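Local coordinates for protein oxalate biosynthetic component 1 (Burkholderia thailandensis, PDB 5IKY) that probably makes oxalate under quorum-sensing control, as a bifunctional enzyme that combines a serine hydrolase of the alpha/beta-hydrolase type with an additional lyase activity, at residues A[131-135]-A[164-168]; A[271-275]-A[518-522]; A[808-812]-A[1083-1087]; A[875-880]-A[944-948]. All blocks are in the same frame, centred on the assembly; numbering follows the deposited sequence.

Contact 1 of 4, residues A[131-135]-A[164-168]; sequences QIVLQ and FVERM
Phe164 reaches from helix 162-172 to the backbone of helix 126-138, and apolar contact makes up most of what it does there. Its ring tip lies against the turn formed by Gln131, Ile132 and Gln135. Phe164 CZ is 3.4 Å from Gln135 CG, which comes in obliquely, while the backbone N of Ile132 sits at the ring edge, 3.9 Å from Phe164 CE1. Next to it, Ile132 and the ring run alongside each other in opposite senses, with Ile132 CG1 3.9 Å from Phe164 CE1. Because CG1 stands anti to its own carbonyl carbon (chi1 -69°) and the chain is extended beyond it, Ile132 CD1 travels on to the far helix and meets Met168 CG at 4.1 Å. A long aromatic side chain suits so wide a gap, since its rim reaches the opposite backbone, and the slim, flexible methionine fills in beside the branched isoleucine.

The polar part is a single hydrogen bond at the margin: Arg167 NH1 donates to Gln131 OE1 over 2.8 Å, fairly straight at 157°. The oxygen lies near the guanidinium plane, whereas the donor is tilted from the carbonyl plane of the amide. Asp127 and Asp163 add weak, long ion pairs to Arg167, which probably steady its charge. Gln135 turns its amide another way, and its NE2 is bound by the carbonyl of Pro194.

The two short helical segments run roughly antiparallel, at 144°, with axes 12.5 Å apart. Long side chains bridge that spacing in this helix pair, which lies within the N-terminal domain of the oxalate biosynthetic component family.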
# COMPACT_ATOMS: atom_id res chain seq x y z
N GLN A 131 -24.17 8.70 -23.88
CA GLN A 131 -25.32 8.16 -23.16
C GLN A 131 -25.40 6.65 -23.31
O GLN A 131 -25.80 5.94 -22.39
CB GLN A 131 -26.61 8.82 -23.63
CG GLN A 131 -26.62 10.33 -23.44
CD GLN A 131 -27.87 10.98 -23.99
OE1 GLN A 131 -28.91 10.34 -24.13
NE2 GLN A 131 -27.78 12.27 -24.32
N ILE A 132 -25.00 6.16 -24.48
CA ILE A 132 -24.93 4.72 -24.73
C ILE A 132 -23.83 4.10 -23.87
O ILE A 132 -24.07 3.13 -23.15
CB ILE A 132 -24.67 4.41 -26.21
CG1 ILE A 132 -25.88 4.80 -27.06
CG2 ILE A 132 -24.33 2.94 -26.41
CD1 ILE A 132 -25.69 4.59 -28.54
N VAL A 133 -22.64 4.66 -23.95
CA VAL A 133 -21.51 4.20 -23.16
C VAL A 133 -21.82 4.27 -21.67
O VAL A 133 -21.51 3.34 -20.92
CB VAL A 133 -20.23 5.01 -23.46
CG1 VAL A 133 -19.12 4.64 -22.48
CG2 VAL A 133 -19.78 4.78 -24.90
N LEU A 134 -22.44 5.36 -21.24
CA LEU A 134 -22.79 5.53 -19.83
C LEU A 134 -23.87 4.56 -19.39
O LEU A 134 -23.85 4.07 -18.26
CB LEU A 134 -23.23 6.97 -19.55
CG LEU A 134 -22.10 8.01 -19.50
CD1 LEU A 134 -22.64 9.37 -19.08
CD2 LEU A 134 -21.00 7.55 -18.56
N GLN A 135 -24.83 4.27 -20.27
CA GLN A 135 -25.90 3.33 -19.93
C GLN A 135 -25.38 1.90 -19.81
O GLN A 135 -25.71 1.20 -18.86
CB GLN A 135 -27.02 3.39 -20.97
CG GLN A 135 -28.21 4.23 -20.54
CD GLN A 135 -28.95 3.65 -19.34
OE1 GLN A 135 -28.75 2.49 -18.97
NE2 GLN A 135 -29.81 4.45 -18.74
N PHE A 164 -33.64 5.58 -26.96
CA PHE A 164 -32.32 5.19 -27.45
C PHE A 164 -32.40 4.64 -28.87
O PHE A 164 -31.60 5.00 -29.73
CB PHE A 164 -31.68 4.15 -26.53
CG PHE A 164 -30.86 4.74 -25.42
CD1 PHE A 164 -29.59 5.23 -25.66
CD2 PHE A 164 -31.36 4.80 -24.13
CE1 PHE A 164 -28.83 5.77 -24.63
CE2 PHE A 164 -30.61 5.34 -23.10
CZ PHE A 164 -29.34 5.82 -23.36
N VAL A 165 -33.38 3.77 -29.10
CA VAL A 165 -33.52 3.08 -30.37
C VAL A 165 -33.83 4.04 -31.52
O VAL A 165 -33.25 3.93 -32.60
CB VAL A 165 -34.63 2.01 -30.30
CG1 VAL A 165 -34.70 1.23 -31.60
CG2 VAL A 165 -34.36 1.06 -29.13
N GLU A 166 -34.73 4.98 -31.27
CA GLU A 166 -35.10 5.98 -32.27
C GLU A 166 -33.89 6.81 -32.70
O GLU A 166 -33.58 6.90 -33.89
CB GLU A 166 -36.18 6.92 -31.73
CG GLU A 166 -37.46 6.23 -31.31
CD GLU A 166 -38.30 7.11 -30.40
OE1 GLU A 166 -37.93 8.29 -30.21
OE2 GLU A 166 -39.32 6.63 -29.87
N ARG A 167 -33.23 7.41 -31.72
CA ARG A 167 -32.07 8.26 -31.97
C ARG A 167 -30.95 7.48 -32.65
O ARG A 167 -30.24 8.01 -33.50
CB ARG A 167 -31.58 8.88 -30.67
CG ARG A 167 -32.59 9.84 -30.04
CD ARG A 167 -32.25 10.15 -28.60
NE ARG A 167 -30.92 10.74 -28.46
CZ ARG A 167 -30.27 10.85 -27.31
NH1 ARG A 167 -30.83 10.40 -26.19
NH2 ARG A 167 -29.07 11.40 -27.27
N MET A 168 -30.81 6.21 -32.29
CA MET A 168 -29.84 5.33 -32.94
C MET A 168 -30.22 5.12 -34.40
O MET A 168 -29.37 5.22 -35.29
CB MET A 168 -29.74 3.99 -32.21
CG MET A 168 -28.49 3.83 -31.37
SD MET A 168 -28.36 2.21 -30.60
CE MET A 168 -29.77 2.23 -29.50

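Contact 2 of 4, residues A[271-275]-A[518-522]; sequences EPSAI and AETLR
Arg522 meets the carbonyls of Ser273 and Ala274 because its chain, extended through chi2, bends at chi3 (85°) and brings the guanidinium edge to the 271-275 loop. This loop is an alpha-to-beta connection of the TIM-barrel fold: a type I turn from Glu271 to Ala274 carries the chain from helix 257-270 into barrel strand 275-278. Arg522 NH1 donates to Ser273 O at 3.0 Å, with the carbonyl oxygen close to the guanidinium plane but the donor well above the carbonyl plane, and makes a second, weak bond to Ala274 O at 3.2 Å. Arginine fits because its remaining nitrogens are also used: NH2 forms a salt bridge with Asp309 and NE binds the carbonyl of Met527.

Small residues let the helix start come close. Ala518, with only a methyl, brings its CB to 3.2 Å from Ser273 O. Glu519 is held mainly by the backbone N atoms of Asn706 and Gly708, and its CG passes 3.3 Å from Ser273 OG. Deeper in, Ile275 packs alongside the aliphatic part of Arg522, Ile275 CG1 lying 3.7 Å from Arg522 CG, and its CD1 ends 3.7 Å from Leu521 CD2.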
# COMPACT_ATOMS: atom_id res chain seq x y z
N GLU A 271 -4.20 -0.78 6.60
CA GLU A 271 -3.78 0.54 6.16
C GLU A 271 -3.50 1.46 7.36
O GLU A 271 -4.22 2.43 7.57
CB GLU A 271 -4.84 1.17 5.26
CG GLU A 271 -5.27 0.31 4.08
CD GLU A 271 -4.24 0.28 2.96
OE1 GLU A 271 -3.35 1.15 2.95
OE2 GLU A 271 -4.33 -0.62 2.10
N PRO A 272 -2.43 1.16 8.12
CA PRO A 272 -2.14 1.82 9.41
C PRO A 272 -1.94 3.33 9.33
O PRO A 272 -2.25 4.04 10.29
CB PRO A 272 -0.84 1.14 9.86
CG PRO A 272 -0.76 -0.13 9.09
CD PRO A 272 -1.41 0.16 7.78
N SER A 273 -1.42 3.83 8.20
CA SER A 273 -1.10 5.25 8.09
C SER A 273 -2.23 6.06 7.47
O SER A 273 -2.24 7.29 7.56
CB SER A 273 0.17 5.43 7.26
OG SER A 273 1.29 4.83 7.90
N ALA A 274 -3.19 5.38 6.86
CA ALA A 274 -4.31 6.05 6.20
C ALA A 274 -5.06 6.95 7.17
O ALA A 274 -5.46 6.52 8.25
CB ALA A 274 -5.26 5.02 5.59
N ILE A 275 -5.25 8.20 6.78
CA ILE A 275 -6.03 9.13 7.58
C ILE A 275 -7.51 8.84 7.36
O ILE A 275 -8.01 8.92 6.24
CB ILE A 275 -5.70 10.60 7.22
CG1 ILE A 275 -4.25 10.91 7.60
CG2 ILE A 275 -6.65 11.55 7.94
CD1 ILE A 275 -3.76 12.26 7.12
N ALA A 518 -0.20 9.53 2.96
CA ALA A 518 -0.79 9.61 4.28
C ALA A 518 0.23 9.90 5.38
O ALA A 518 0.01 10.77 6.22
CB ALA A 518 -1.55 8.32 4.59
N GLU A 519 1.35 9.18 5.36
CA GLU A 519 2.39 9.33 6.38
C GLU A 519 2.92 10.76 6.45
O GLU A 519 3.07 11.32 7.53
CB GLU A 519 3.54 8.36 6.13
CG GLU A 519 3.48 7.09 6.94
CD GLU A 519 4.55 6.09 6.55
OE1 GLU A 519 4.23 4.90 6.37
OE2 GLU A 519 5.73 6.51 6.41
N THR A 520 3.21 11.33 5.29
CA THR A 520 3.70 12.70 5.21
C THR A 520 2.64 13.68 5.70
O THR A 520 2.95 14.64 6.40
CB THR A 520 4.12 13.06 3.77
OG1 THR A 520 5.10 12.12 3.31
CG2 THR A 520 4.70 14.47 3.71
N LEU A 521 1.39 13.43 5.33
CA LEU A 521 0.30 14.33 5.68
C LEU A 521 0.04 14.33 7.18
O LEU A 521 -0.27 15.38 7.75
CB LEU A 521 -0.98 13.95 4.92
CG LEU A 521 -2.13 14.94 5.05
CD1 LEU A 521 -1.67 16.34 4.67
CD2 LEU A 521 -3.30 14.53 4.18
N ARG A 522 0.17 13.17 7.81
CA ARG A 522 -0.02 13.07 9.25
C ARG A 522 0.98 13.97 9.99
O ARG A 522 0.67 14.49 11.06
CB ARG A 522 0.11 11.62 9.73
CG ARG A 522 -0.94 10.69 9.15
CD ARG A 522 -0.91 9.32 9.80
NE ARG A 522 -1.70 9.32 11.03
CZ ARG A 522 -2.92 8.79 11.13
NH1 ARG A 522 -3.48 8.20 10.08
NH2 ARG A 522 -3.56 8.84 12.29

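Contact 3 of 4, residues A[808-812]-A[1083-1087]; sequences FVAQI and RQWIA
Ile812 and Ile1086 form the middle of this crossing, and the tight part of the contact is entirely apolar. The two isoleucines lie roughly perpendicular, Ile812 CD1 being 3.9 Å from Ile1086 CG2. Closer still is the far end of Ile1086: its CD1 comes in at the edge of the Phe808 ring, near the ring plane, 3.4 Å from Phe808 CE2. With CG of Phe808 anti to the backbone N, chi1 174° sends the ring out across the gap toward Ile1086, where Ile812 CD1, one turn on in the same helix, lies over one face nearer the rim than the centre. Ile812 also touches on a second front, for its other branch, CG2, rests 3.6 Å from Ala1087 CB. Branched isoleucines fill the angle between crossed helices, and the short methyl of Ala1087 allows the backbones their nearest approach, 6.4 Å between the CA atoms of Ile812 and Ala1087.

The side formed by the partly exposed Arg1083 is looser. Its CB touches Ile812 CD1 at 3.9 Å, but the extended chain then runs outward past the phenylalanine, and Phe808 CE1 lies over one face of the guanidinium only at long range, 4.5 Å from Arg1083 NE. Arg1083 NH2 is held instead by the carbonyl of Ser1078, on its own side of the contact. No hydrogen bond spans the two segments.

The segments cross almost perpendicularly, at 87°. Helix 792-813 and helix 1080-1090 meet beside strand 780-782 of the mixed alpha/beta-hydrolase sheet, whose Trp780 touches both Val809 and Ile1086.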
# COMPACT_ATOMS: atom_id res chain seq x y z
N PHE A 808 24.16 -20.28 -9.09
CA PHE A 808 23.58 -19.17 -9.82
C PHE A 808 24.43 -18.77 -11.03
O PHE A 808 23.91 -18.62 -12.14
CB PHE A 808 23.40 -17.97 -8.88
CG PHE A 808 22.94 -16.72 -9.56
CD1 PHE A 808 21.64 -16.61 -10.03
CD2 PHE A 808 23.80 -15.64 -9.70
CE1 PHE A 808 21.22 -15.45 -10.65
CE2 PHE A 808 23.38 -14.49 -10.31
CZ PHE A 808 22.09 -14.39 -10.79
N VAL A 809 25.73 -18.60 -10.81
CA VAL A 809 26.63 -18.19 -11.88
C VAL A 809 26.93 -19.36 -12.84
O VAL A 809 27.17 -19.15 -14.03
CB VAL A 809 27.96 -17.62 -11.31
CG1 VAL A 809 28.63 -18.61 -10.38
CG2 VAL A 809 28.91 -17.20 -12.43
N ALA A 810 26.89 -20.59 -12.32
CA ALA A 810 27.11 -21.76 -13.17
C ALA A 810 25.94 -21.97 -14.12
O ALA A 810 26.12 -22.48 -15.23
CB ALA A 810 27.32 -23.00 -12.32
N GLN A 811 24.74 -21.58 -13.69
CA GLN A 811 23.56 -21.67 -14.55
C GLN A 811 23.66 -20.64 -15.67
O GLN A 811 23.19 -20.87 -16.78
CB GLN A 811 22.28 -21.45 -13.73
N ILE A 812 24.29 -19.51 -15.37
CA ILE A 812 24.52 -18.46 -16.35
C ILE A 812 25.56 -18.92 -17.38
O ILE A 812 25.53 -18.51 -18.54
CB ILE A 812 24.97 -17.14 -15.68
CG1 ILE A 812 23.89 -16.65 -14.71
CG2 ILE A 812 25.26 -16.07 -16.70
CD1 ILE A 812 24.21 -15.32 -14.06
N ARG A 1083 21.00 -11.20 -15.67
CA ARG A 1083 21.98 -12.28 -15.73
C ARG A 1083 23.00 -12.03 -16.84
O ARG A 1083 24.14 -12.48 -16.76
CB ARG A 1083 21.29 -13.63 -15.94
CG ARG A 1083 20.11 -13.82 -15.00
CD ARG A 1083 19.60 -15.25 -14.99
NE ARG A 1083 18.41 -15.37 -14.16
CZ ARG A 1083 17.90 -16.53 -13.74
NH1 ARG A 1083 18.48 -17.67 -14.07
NH2 ARG A 1083 16.81 -16.53 -12.98
N GLN A 1084 22.58 -11.31 -17.88
CA GLN A 1084 23.47 -10.94 -18.97
C GLN A 1084 24.59 -10.04 -18.48
O GLN A 1084 25.73 -10.13 -18.94
CB GLN A 1084 22.68 -10.25 -20.09
CG GLN A 1084 23.56 -9.55 -21.12
CD GLN A 1084 23.06 -9.74 -22.54
OE1 GLN A 1084 22.56 -10.80 -22.90
NE2 GLN A 1084 23.20 -8.70 -23.36
N TRP A 1085 24.26 -9.17 -17.53
CA TRP A 1085 25.25 -8.26 -16.95
C TRP A 1085 26.32 -9.05 -16.20
O TRP A 1085 27.51 -8.80 -16.34
CB TRP A 1085 24.59 -7.25 -16.01
CG TRP A 1085 23.60 -6.33 -16.66
CD1 TRP A 1085 23.01 -6.49 -17.88
CD2 TRP A 1085 23.10 -5.10 -16.13
NE1 TRP A 1085 22.16 -5.45 -18.14
CE2 TRP A 1085 22.20 -4.58 -17.08
CE3 TRP A 1085 23.31 -4.39 -14.95
CZ2 TRP A 1085 21.52 -3.38 -16.88
CZ3 TRP A 1085 22.64 -3.20 -14.75
CH2 TRP A 1085 21.75 -2.71 -15.72
N ILE A 1086 25.87 -10.02 -15.40
CA ILE A 1086 26.76 -10.88 -14.64
C ILE A 1086 27.55 -11.79 -15.59
O ILE A 1086 28.72 -12.10 -15.34
CB ILE A 1086 25.97 -11.72 -13.61
CG1 ILE A 1086 25.35 -10.79 -12.57
CG2 ILE A 1086 26.87 -12.74 -12.94
CD1 ILE A 1086 24.54 -11.49 -11.52
N ALA A 1087 26.91 -12.20 -16.68
CA ALA A 1087 27.57 -12.99 -17.71
C ALA A 1087 28.73 -12.21 -18.33
O ALA A 1087 29.82 -12.74 -18.52
CB ALA A 1087 26.58 -13.40 -18.79

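Contact 4 of 4, residues A[875-880]-A[944-948]; sequences IYERLI and LDVQA
Tyr876 lays one ring face on Gln947, whose CB sits 3.5 Å from the ring centroid and only 9° off the normal, a well-centred CH-pi contact. The glutamine chain continues beside the tyrosine in the opposite direction, so that Gln947 OE1 comes 3.3 Å from Tyr876 CD2. Leu944 uses both methyls: CD2 packs 3.6 Å from Tyr876 CB, and CD1 lies 3.8 Å from Ile880 CG1, the leucine and isoleucine chains standing nearly perpendicular. Ala948 completes the shell with its CB 3.9 Å from Tyr876 CE1, small enough for the ring to lie close to its helix.

What fixes the ring comes next. Tyr876 CG points anti to the backbone N (chi1 160°), which sends the ring across to helix 937-955 and puts its hydroxyl beside the Gln947 and Ala948 backbone, where Asp951 OD2 hydrogen-bonds it. A tyrosine thus offers a broad apolar face for burial and a polar end that is satisfied by Asp951 of helix 937-955. The amide of Gln947 is steadied in turn, its NE2 bonded to the carbonyl of Gln943 one turn earlier. Behind the ring, the carbonyl of Tyr876 accepts from the backbone N of both Leu879 and Ile880.

The helical segments cross at 65° with axes 9.8 Å apart. Helix 870-879 is packed between two neighbours, helix 937-955 and the mixed sheet, where Ile875 and Leu879 touch Ile835 of strand 832-836 and Leu879 also meets Trp748 of strand 747-752.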
# COMPACT_ATOMS: atom_id res chain seq x y z
N ILE A 875 39.47 -9.29 7.27
CA ILE A 875 39.16 -9.62 5.89
C ILE A 875 39.96 -8.74 4.93
O ILE A 875 40.49 -9.22 3.93
CB ILE A 875 37.65 -9.46 5.59
CG1 ILE A 875 36.83 -10.33 6.55
CG2 ILE A 875 37.35 -9.83 4.15
CD1 ILE A 875 35.34 -10.25 6.32
N TYR A 876 40.07 -7.46 5.26
CA TYR A 876 40.76 -6.49 4.41
C TYR A 876 42.24 -6.82 4.20
O TYR A 876 42.70 -6.92 3.07
CB TYR A 876 40.64 -5.08 5.00
CG TYR A 876 41.69 -4.12 4.48
CD1 TYR A 876 41.63 -3.62 3.19
CD2 TYR A 876 42.74 -3.71 5.29
CE1 TYR A 876 42.58 -2.75 2.71
CE2 TYR A 876 43.71 -2.84 4.82
CZ TYR A 876 43.62 -2.36 3.53
OH TYR A 876 44.58 -1.48 3.06
N GLU A 877 42.97 -6.98 5.30
CA GLU A 877 44.42 -7.09 5.25
C GLU A 877 44.89 -8.37 4.55
O GLU A 877 46.01 -8.42 4.04
CB GLU A 877 45.00 -7.01 6.66
CG GLU A 877 44.49 -5.82 7.45
CD GLU A 877 45.46 -5.35 8.52
OE1 GLU A 877 45.88 -6.18 9.35
OE2 GLU A 877 45.79 -4.14 8.53
N ARG A 878 44.04 -9.39 4.53
CA ARG A 878 44.40 -10.65 3.89
C ARG A 878 43.90 -10.73 2.45
O ARG A 878 44.42 -11.52 1.65
CB ARG A 878 43.85 -11.83 4.70
N LEU A 879 42.91 -9.91 2.12
CA LEU A 879 42.27 -9.97 0.80
C LEU A 879 42.57 -8.76 -0.08
O LEU A 879 42.81 -8.91 -1.28
CB LEU A 879 40.76 -10.12 0.96
CG LEU A 879 39.88 -9.95 -0.28
CD1 LEU A 879 40.17 -11.02 -1.32
CD2 LEU A 879 38.41 -9.94 0.09
N ILE A 880 42.56 -7.57 0.50
CA ILE A 880 42.69 -6.34 -0.28
C ILE A 880 44.07 -5.69 -0.17
O ILE A 880 44.62 -5.21 -1.16
CB ILE A 880 41.62 -5.31 0.13
CG1 ILE A 880 40.22 -5.93 0.06
CG2 ILE A 880 41.69 -4.07 -0.76
CD1 ILE A 880 39.84 -6.43 -1.31
N LEU A 944 36.24 -2.06 3.65
CA LEU A 944 37.50 -2.49 3.05
C LEU A 944 38.10 -1.35 2.24
O LEU A 944 39.32 -1.16 2.21
CB LEU A 944 37.31 -3.72 2.15
CG LEU A 944 36.67 -4.98 2.74
CD1 LEU A 944 36.87 -6.16 1.81
CD2 LEU A 944 37.20 -5.28 4.13
N ASP A 945 37.23 -0.59 1.58
CA ASP A 945 37.64 0.56 0.78
C ASP A 945 38.25 1.64 1.67
O ASP A 945 39.25 2.27 1.31
CB ASP A 945 36.46 1.13 0.00
CG ASP A 945 35.80 0.09 -0.89
OD1 ASP A 945 36.23 -1.08 -0.87
OD2 ASP A 945 34.83 0.44 -1.60
N VAL A 946 37.64 1.85 2.83
CA VAL A 946 38.11 2.83 3.80
C VAL A 946 39.53 2.51 4.27
O VAL A 946 40.40 3.38 4.29
CB VAL A 946 37.18 2.91 5.03
CG1 VAL A 946 37.83 3.68 6.16
CG2 VAL A 946 35.85 3.53 4.64
N GLN A 947 39.76 1.26 4.64
CA GLN A 947 41.06 0.81 5.11
C GLN A 947 42.11 0.90 4.00
O GLN A 947 43.28 1.17 4.27
CB GLN A 947 40.99 -0.62 5.63
CG GLN A 947 40.04 -0.80 6.81
CD GLN A 947 40.03 -2.22 7.33
OE1 GLN A 947 41.02 -2.69 7.91
NE2 GLN A 947 38.92 -2.92 7.13
N ALA A 948 41.68 0.67 2.77
CA ALA A 948 42.57 0.76 1.61
C ALA A 948 43.05 2.19 1.41
O ALA A 948 44.22 2.42 1.09
CB ALA A 948 41.88 0.25 0.36

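In the fold
The four contacts follow one another through an elongated chain, except that contact 4 is nested within the loop closed by contact 3. Contact 1 belongs to the N-terminal domain. Contact 2, its centre about 11 Å from that of the chain, joins a loop that leads into a barrel strand to helix 518-524. Contacts 3 and 4 both flank the mixed sheet of the alpha/beta-hydrolase domain, their centres about 27 Å apart. Contacts 1 and 4 lie on opposite sides of the chain's centre, their centres about 76 Å apart, and none of the four touches another. Each joins its own part of the fold; the barrel and the alpha/beta-hydrolase domain may carry the lyase and hydrolase activities respectively.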